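Local coordinates for acyl-[acyl-carrier-protein]--UDP-N-acetylglucosamine O-acyltransferase (PDB 4E6U), which catalyses transfer of an acyl chain from acyl carrier protein to UDP-N-acetylglucosamine, the step that opens lipid A synthesis in the lipopolysaccharide pathway, at residues N92-H97 and N117-N122; L9-A14 and I28-I33. All blocks are in the same frame, centred on the assembly; numbering follows the deposited sequence.

Contact 1. Residues N92-H97 and N117-N122; sequences NLIREH and NLLMVN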
ATOM      1  N   ASN A  92      -6.218  17.649 -12.983  1.00 12.88           N
ATOM      2  CA  ASN A  92      -5.940  16.619 -11.988  1.00 12.44           C
ATOM      3  C   ASN A  92      -4.461  16.386 -11.855  1.00 12.14           C
ATOM      4  O   ASN A  92      -3.705  16.606 -12.803  1.00 12.99           O
ATOM      5  CB  ASN A  92      -6.610  15.315 -12.380  1.00 12.41           C
ATOM      6  CG  ASN A  92      -8.123  15.449 -12.431  1.00 12.25           C
ATOM      7  OD1 ASN A  92      -8.785  15.586 -11.385  1.00 12.34           O
ATOM      8  ND2 ASN A  92      -8.690  15.404 -13.625  1.00 13.45           N
ATOM      9  N   LEU A  93      -4.074  15.927 -10.679  1.00 11.66           N
ATOM     10  CA  LEU A  93      -2.702  15.514 -10.388  1.00 11.51           C
ATOM     11  C   LEU A  93      -2.754  14.038 -10.062  1.00 11.56           C
ATOM     12  O   LEU A  93      -3.421  13.643  -9.102  1.00 12.57           O
ATOM     13  CB  LEU A  93      -2.162  16.279  -9.192  1.00 13.08           C
ATOM     14  CG  LEU A  93      -1.969  17.784  -9.402  1.00 15.19           C
ATOM     15  CD1 LEU A  93      -1.700  18.489  -8.084  1.00 16.91           C
ATOM     16  CD2 LEU A  93      -0.855  18.091 -10.401  1.00 17.79           C
ATOM     17  N   ILE A  94      -2.090  13.228 -10.880  1.00 10.94           N
ATOM     18  CA  ILE A  94      -2.051  11.777 -10.700  1.00 10.85           C
ATOM     19  C   ILE A  94      -0.598  11.397 -10.446  1.00 10.41           C
ATOM     20  O   ILE A  94       0.242  11.459 -11.350  1.00 10.96           O
ATOM     21  CB  ILE A  94      -2.651  11.060 -11.928  1.00 10.77           C
ATOM     22  CG1 ILE A  94      -4.137  11.453 -12.094  1.00 12.76           C
ATOM     23  CG2 ILE A  94      -2.502   9.543 -11.797  1.00 13.29           C
ATOM     24  CD1 ILE A  94      -4.775  11.047 -13.406  1.00 15.06           C
ATOM     25  N   ARG A  95      -0.297  11.062  -9.202  1.00 10.38           N
ATOM     26  CA  ARG A  95       1.079  10.851  -8.788  1.00  9.90           C
ATOM     27  C   ARG A  95       1.599   9.445  -9.118  1.00  9.51           C
ATOM     28  O   ARG A  95       0.896   8.585  -9.683  1.00  9.89           O
ATOM     29  CB  ARG A  95       1.194  11.149  -7.295  1.00  9.99           C
ATOM     30  CG  ARG A  95       0.892  12.628  -6.947  1.00 10.45           C
ATOM     31  CD  ARG A  95       1.760  13.610  -7.772  1.00 11.89           C
ATOM     32  NE  ARG A  95       3.167  13.293  -7.562  1.00 12.76           N
ATOM     33  CZ  ARG A  95       4.078  14.077  -6.996  1.00 12.10           C
ATOM     34  NH1 ARG A  95       3.792  15.327  -6.629  1.00 13.49           N
ATOM     35  NH2 ARG A  95       5.310  13.605  -6.828  1.00 12.05           N
ATOM     36  N   GLU A  96       2.865   9.227  -8.783  1.00 10.30           N
ATOM     37  CA  GLU A  96       3.520   7.963  -9.116  1.00  9.91           C
ATOM     38  C   GLU A  96       2.751   6.756  -8.644  1.00  9.56           C
ATOM     39  O   GLU A  96       2.157   6.773  -7.559  1.00 10.08           O
ATOM     40  CB  GLU A  96       4.929   7.896  -8.522  1.00  9.84           C
ATOM     41  CG  GLU A  96       5.843   9.078  -8.901  1.00 11.45           C
ATOM     42  CD  GLU A  96       5.858  10.158  -7.846  1.00 11.49           C
ATOM     43  OE1 GLU A  96       4.823  10.845  -7.654  1.00 11.36           O
ATOM     44  OE2 GLU A  96       6.900  10.315  -7.187  1.00 11.44           O
ATOM     45  N   HIS A  97       2.768   5.691  -9.437  1.00 10.20           N
ATOM     46  CA  HIS A  97       2.266   4.383  -9.015  1.00 11.45           C
ATOM     47  C   HIS A  97       0.757   4.289  -8.874  1.00 11.41           C
ATOM     48  O   HIS A  97       0.253   3.279  -8.382  1.00 11.85           O
ATOM     49  CB  HIS A  97       2.956   3.885  -7.719  1.00 11.72           C
ATOM     50  CG  HIS A  97       4.450   3.899  -7.800  1.00 11.46           C
ATOM     51  ND1 HIS A  97       5.234   4.664  -6.962  1.00 13.71           N
ATOM     52  CD2 HIS A  97       5.301   3.273  -8.647  1.00 12.42           C
ATOM     53  CE1 HIS A  97       6.509   4.479  -7.269  1.00 13.93           C
ATOM     54  NE2 HIS A  97       6.576   3.657  -8.298  1.00 12.80           N
ATOM     55  N   ASN A 117      -8.685  17.102  -8.946  1.00 12.48           N
ATOM     56  CA  ASN A 117      -8.400  16.071  -7.947  1.00 12.34           C
ATOM     57  C   ASN A 117      -6.907  15.900  -7.754  1.00 12.45           C
ATOM     58  O   ASN A 117      -6.136  16.103  -8.693  1.00 13.16           O
ATOM     59  CB  ASN A 117      -9.030  14.767  -8.398  1.00 11.90           C
ATOM     60  CG  ASN A 117     -10.538  14.860  -8.481  1.00 11.62           C
ATOM     61  OD1 ASN A 117     -11.205  15.006  -7.449  1.00 12.71           O
ATOM     62  ND2 ASN A 117     -11.096  14.747  -9.668  1.00 12.50           N
ATOM     63  N   LEU A 118      -6.527  15.491  -6.555  1.00 11.33           N
ATOM     64  CA  LEU A 118      -5.151  15.078  -6.259  1.00 11.93           C
ATOM     65  C   LEU A 118      -5.190  13.617  -5.865  1.00 11.27           C
ATOM     66  O   LEU A 118      -5.812  13.255  -4.848  1.00 11.56           O
ATOM     67  CB  LEU A 118      -4.568  15.924  -5.136  1.00 12.16           C
ATOM     68  CG  LEU A 118      -3.248  15.433  -4.529  1.00 12.35           C
ATOM     69  CD1 LEU A 118      -2.136  15.272  -5.591  1.00 15.10           C
ATOM     70  CD2 LEU A 118      -2.759  16.347  -3.402  1.00 14.70           C
ATOM     71  N   LEU A 119      -4.574  12.777  -6.695  1.00 10.52           N
ATOM     72  CA  LEU A 119      -4.416  11.349  -6.424  1.00 10.32           C
ATOM     73  C   LEU A 119      -2.965  11.150  -6.047  1.00  9.97           C
ATOM     74  O   LEU A 119      -2.090  11.173  -6.915  1.00 10.57           O
ATOM     75  CB  LEU A 119      -4.816  10.497  -7.634  1.00 11.10           C
ATOM     76  CG  LEU A 119      -6.315  10.295  -7.897  1.00 11.11           C
ATOM     77  CD1 LEU A 119      -6.976  11.610  -8.283  1.00 12.33           C
ATOM     78  CD2 LEU A 119      -6.540   9.266  -8.990  1.00 12.38           C
ATOM     79  N   MET A 120      -2.710  11.019  -4.754  1.00 10.15           N
ATOM     80  CA  MET A 120      -1.337  10.843  -4.282  1.00 11.04           C
ATOM     81  C   MET A 120      -0.803   9.471  -4.620  1.00 10.39           C
ATOM     82  O   MET A 120      -1.506   8.619  -5.169  1.00 10.87           O
ATOM     83  CB  MET A 120      -1.244  11.107  -2.786  1.00 11.44           C
ATOM     84  CG  MET A 120      -1.473  12.559  -2.450  1.00 12.47           C
ATOM     85  SD  MET A 120      -1.125  12.865  -0.700  1.00 16.11           S
ATOM     86  CE  MET A 120      -2.076  14.340  -0.401  1.00 21.09           C
ATOM     87  N   VAL A 121       0.473   9.267  -4.318  1.00 10.59           N
ATOM     88  CA  VAL A 121       1.155   8.049  -4.769  1.00 11.15           C
ATOM     89  C   VAL A 121       0.359   6.793  -4.442  1.00 11.03           C
ATOM     90  O   VAL A 121      -0.152   6.624  -3.329  1.00 11.06           O
ATOM     91  CB  VAL A 121       2.577   7.953  -4.165  1.00 10.51           C
ATOM     92  CG1 VAL A 121       3.191   6.606  -4.394  1.00 16.05           C
ATOM     93  CG2 VAL A 121       3.485   9.045  -4.736  1.00 12.92           C
ATOM     94  N   ASN A 122       0.278   5.892  -5.412  1.00 10.50           N
ATOM     95  CA  ASN A 122      -0.402   4.606  -5.260  1.00 11.43           C
ATOM     96  C   ASN A 122      -1.873   4.735  -4.894  1.00 11.43           C
ATOM     97  O   ASN A 122      -2.389   3.983  -4.058  1.00 13.95           O
ATOM     98  CB  ASN A 122       0.336   3.709  -4.240  1.00 11.80           C
ATOM     99  CG  ASN A 122      -0.172   2.249  -4.242  1.00 16.36           C
ATOM    100  OD1 ASN A 122      -0.151   1.571  -3.210  1.00 18.24           O
ATOM    101  ND2 ASN A 122      -0.645   1.772  -5.386  1.00 16.51           N
TER
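Asn92 and Asn117 lie side by side in register on neighbouring coils of the parallel beta-helix, their amides nearly coplanar (3°) and their side chains pointing the same way. OD1 of Asn92 takes two donors of Asn117, backbone N at 2.9 Å and side-chain ND2 at 3.0 Å, which approach from opposite faces of its carbonyl plane. With chi1 near -62° in both residues, each amide swings back beside its own backbone N, where it can meet the next coil. The row continues on both sides: Asn92 N donates to Asn62 OD1, and Asn117 OD1 accepts from Asn135 N. Just after the asparagines the backbones pair as parallel strands, Leu119 N giving a nearly straight 2.8 Å bond to Leu93 O and Arg95 N one of 2.9 Å to Leu119 O. On one face CD1 of Leu118 reaches back to CB of Leu93 at 3.7 Å, with its CG anti to the backbone N (chi1 168°); Ile94 and Leu119 occupy the other face, against Leu100. Past the strands, Asn122 N bonds to Glu96 O at 3.0 Å, and Val121 sets CG1 at the edge of the His97 ring, in its plane, 3.8 Å from ND1. Arg95, bent at chi2 and chi3, turns its guanidinium away from Val121 and holds Glu96 OE1 side-on with NE and NH2, the latter at 2.9 Å. The second subunit completes this corner: its Val73 O accepts from Arg95 NH2, its Ser69 OG and His101 NE2 bond Glu96 OE2, and its Phe67 O bonds His97 NE2. With both carboxylate oxygens engaged in a buried interface, Glu96 is probably held in a fixed orientation, and the paired charges of Arg95 and Glu96 would offset one another.

Contact 2. Residues L9-A14 and I28-I33; sequences LIHSTA and IGPYCI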
ATOM      1  N   LEU A   9       8.271  18.605 -26.942  1.00 20.29           N
ATOM      2  CA  LEU A   9       7.280  18.343 -25.906  1.00 18.00           C
ATOM      3  C   LEU A   9       6.946  16.864 -25.784  1.00 15.84           C
ATOM      4  O   LEU A   9       6.574  16.433 -24.697  1.00 13.99           O
ATOM      5  CB  LEU A   9       6.001  19.133 -26.172  1.00 19.45           C
ATOM      6  CG  LEU A   9       6.046  20.671 -26.116  1.00 22.82           C
ATOM      7  CD1 LEU A   9       4.629  21.227 -26.112  1.00 24.95           C
ATOM      8  CD2 LEU A   9       6.800  21.153 -24.906  1.00 24.27           C
ATOM      9  N   ILE A  10       7.077  16.110 -26.875  1.00 13.89           N
ATOM     10  CA  ILE A  10       6.829  14.659 -26.862  1.00 13.53           C
ATOM     11  C   ILE A  10       8.147  13.972 -27.143  1.00 12.84           C
ATOM     12  O   ILE A  10       8.737  14.149 -28.214  1.00 14.01           O
ATOM     13  CB  ILE A  10       5.729  14.245 -27.874  1.00 14.38           C
ATOM     14  CG1 ILE A  10       4.396  14.873 -27.453  1.00 15.40           C
ATOM     15  CG2 ILE A  10       5.619  12.715 -28.013  1.00 14.42           C
ATOM     16  CD1 ILE A  10       3.234  14.595 -28.375  1.00 19.54           C
ATOM     17  N   HIS A  11       8.639  13.210 -26.176  1.00 12.40           N
ATOM     18  CA  HIS A  11       9.925  12.550 -26.318  1.00 12.08           C
ATOM     19  C   HIS A  11       9.867  11.480 -27.411  1.00 11.74           C
ATOM     20  O   HIS A  11       8.846  10.794 -27.575  1.00 12.06           O
ATOM     21  CB  HIS A  11      10.361  11.937 -24.999  1.00 12.36           C
ATOM     22  CG  HIS A  11      11.818  11.634 -24.980  1.00 11.87           C
ATOM     23  ND1 HIS A  11      12.327  10.410 -25.346  1.00 12.44           N
ATOM     24  CD2 HIS A  11      12.884  12.422 -24.695  1.00 13.38           C
ATOM     25  CE1 HIS A  11      13.652  10.451 -25.279  1.00 13.42           C
ATOM     26  NE2 HIS A  11      14.006  11.658 -24.877  1.00 13.69           N
ATOM     27  N   SER A  12      10.962  11.341 -28.158  1.00 12.51           N
ATOM     28  CA  SER A  12      11.000  10.410 -29.285  1.00 13.47           C
ATOM     29  C   SER A  12      10.843   8.945 -28.897  1.00 12.82           C
ATOM     30  O   SER A  12      10.525   8.124 -29.752  1.00 13.61           O
ATOM     31  CB  SER A  12      12.297  10.571 -30.075  1.00 13.68           C
ATOM     32  OG  SER A  12      13.395  10.241 -29.248  1.00 18.11           O
ATOM     33  N   THR A  13      11.031   8.627 -27.611  1.00 12.07           N
ATOM     34  CA  THR A  13      10.904   7.236 -27.142  1.00 11.97           C
ATOM     35  C   THR A  13       9.478   6.926 -26.647  1.00 12.55           C
ATOM     36  O   THR A  13       9.166   5.789 -26.261  1.00 12.79           O
ATOM     37  CB  THR A  13      11.873   6.929 -26.004  1.00 12.05           C
ATOM     38  OG1 THR A  13      11.586   7.777 -24.894  1.00 11.35           O
ATOM     39  CG2 THR A  13      13.331   7.071 -26.465  1.00 12.96           C
ATOM     40  N   ALA A  14       8.602   7.924 -26.622  1.00 11.32           N
ATOM     41  CA  ALA A  14       7.200   7.600 -26.373  1.00 11.52           C
ATOM     42  C   ALA A  14       6.694   6.753 -27.543  1.00 11.73           C
ATOM     43  O   ALA A  14       7.160   6.898 -28.703  1.00 13.02           O
ATOM     44  CB  ALA A  14       6.376   8.854 -26.247  1.00 12.37           C
ATOM     45  N   ILE A  28       4.710  14.734 -23.262  1.00 11.65           N
ATOM     46  CA  ILE A  28       4.789  13.306 -22.986  1.00 11.54           C
ATOM     47  C   ILE A  28       6.260  12.972 -22.855  1.00 12.13           C
ATOM     48  O   ILE A  28       7.021  13.188 -23.794  1.00 12.43           O
ATOM     49  CB  ILE A  28       4.132  12.455 -24.101  1.00 11.24           C
ATOM     50  CG1 ILE A  28       2.646  12.810 -24.264  1.00 12.15           C
ATOM     51  CG2 ILE A  28       4.316  10.938 -23.833  1.00 12.72           C
ATOM     52  CD1 ILE A  28       1.927  12.108 -25.412  1.00 14.57           C
ATOM     53  N   GLY A  29       6.654  12.442 -21.703  1.00 11.03           N
ATOM     54  CA  GLY A  29       8.060  12.168 -21.461  1.00 11.04           C
ATOM     55  C   GLY A  29       8.564  10.849 -22.016  1.00 10.52           C
ATOM     56  O   GLY A  29       7.835  10.080 -22.654  1.00 11.06           O
ATOM     57  N   PRO A  30       9.846  10.570 -21.761  1.00 10.76           N
ATOM     58  CA  PRO A  30      10.440   9.366 -22.301  1.00 10.58           C
ATOM     59  C   PRO A  30       9.754   8.074 -21.852  1.00  9.91           C
ATOM     60  O   PRO A  30       9.276   7.973 -20.715  1.00 10.26           O
ATOM     61  CB  PRO A  30      11.868   9.387 -21.742  1.00 12.32           C
ATOM     62  CG  PRO A  30      12.143  10.791 -21.359  1.00 13.69           C
ATOM     63  CD  PRO A  30      10.815  11.426 -21.055  1.00 11.37           C
ATOM     64  N   TYR A  31       9.681   7.116 -22.766  1.00  9.91           N
ATOM     65  CA  TYR A  31       9.276   5.753 -22.448  1.00 10.60           C
ATOM     66  C   TYR A  31       7.831   5.643 -22.010  1.00 11.43           C
ATOM     67  O   TYR A  31       7.478   4.713 -21.312  1.00 13.37           O
ATOM     68  CB  TYR A  31      10.264   5.103 -21.436  1.00 10.98           C
ATOM     69  CG  TYR A  31      11.709   5.242 -21.857  1.00 10.59           C
ATOM     70  CD1 TYR A  31      12.676   5.843 -21.038  1.00 12.51           C
ATOM     71  CD2 TYR A  31      12.110   4.800 -23.109  1.00 11.65           C
ATOM     72  CE1 TYR A  31      14.011   5.955 -21.472  1.00 11.59           C
ATOM     73  CE2 TYR A  31      13.412   4.931 -23.551  1.00 12.52           C
ATOM     74  CZ  TYR A  31      14.349   5.515 -22.739  1.00 12.10           C
ATOM     75  OH  TYR A  31      15.635   5.605 -23.245  1.00 13.93           O
ATOM     76  N   CYS A  32       7.003   6.609 -22.397  1.00 10.03           N
ATOM     77  CA  CYS A  32       5.550   6.485 -22.223  1.00 10.65           C
ATOM     78  C   CYS A  32       4.928   5.632 -23.305  1.00 10.79           C
ATOM     79  O   CYS A  32       5.412   5.593 -24.444  1.00 11.15           O
ATOM     80  CB  CYS A  32       4.871   7.861 -22.269  1.00 11.18           C
ATOM     81  SG  CYS A  32       5.184   8.885 -20.809  1.00 11.12           S
ATOM     82  N   ILE A  33       3.826   4.993 -22.951  1.00 10.25           N
ATOM     83  CA  ILE A  33       3.048   4.214 -23.892  1.00 11.04           C
ATOM     84  C   ILE A  33       1.658   4.788 -23.924  1.00 11.74           C
ATOM     85  O   ILE A  33       1.007   4.901 -22.878  1.00 11.89           O
ATOM     86  CB  ILE A  33       2.964   2.725 -23.446  1.00 11.70           C
ATOM     87  CG1 ILE A  33       4.358   2.103 -23.229  1.00 13.37           C
ATOM     88  CG2 ILE A  33       2.061   1.913 -24.391  1.00 15.48           C
ATOM     89  CD1 ILE A  33       5.252   2.165 -24.461  1.00 15.92           C
TER
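The first turns of the left-handed parallel beta-helix, built from hexapeptide repeats, meet here: a type I turn from His11 to Ala14 packs on a type II turn from Gly29 to Cys32. Ile10 and Ile28 form a single backbone bridge, with Ile28 N donating to Leu9 O and His11 N donating to Ile28 O, each at 2.9 Å. Their side chains run side by side, and Ile10 CD1 lies 4.1 Å from Ile28 CD1, while CB of Ala14 rests on CG2 of Ile28 at 3.8 Å. At the corner the His11 and Pro30 side chains cross at about a right angle, Pro30 CG over the ring face, 3.8 Å from the His11 ring centroid and 13° off its normal, a CH-pi contact. Thr13 joins the two turns through its hydroxyl. Its OG1 stands between backbone N and carbonyl carbon (chi1 61°), a placing that lets it accept from Tyr31 N at 2.9 Å and also hydrogen-bond His11 ND1 at 2.8 Å. Thr13 N points to the same ND1 from 30° out of the ring plane, so the imidazole's rotation is probably restrained by its own turn. The same OG1 lies over one face of the Tyr31 ring, 3.5 Å above the plane and offset toward the rim. Tyr31 OH bonds to Thr13 O of the second subunit, and its ring meets Tyr31 of both other subunits edge to face, placing this corner at the trimer interface. Within the chain, Ile10 and Ile28 pack against Ile16 of strand 15-16, Cys32 makes a backbone bond to Ile15, and backbone bonds from Pro30 to His49 and from Ile33 to Val50 and Val52 join strand 33-34 to 51-52.

How the contacts relate
Contact 2 comes first along the chain and closes before contact 1 opens; their centres lie 19 Å apart and their nearest atoms about 11 Å, without touching. Both join successive coils of one left-handed beta-helix. Strands 27-28, 93-94 and 118-119 belong to the same sheet, in which 45-46 and 63-64 separate the first two. Contact 2 therefore sits at the N-terminal end of the stack, where 27-28 is the outermost strand of that sheet within the chain, and contact 1 lies farther along it. Both reach the second subunit, so coil-to-coil pairing lies beside the subunit interface at two levels of the helix.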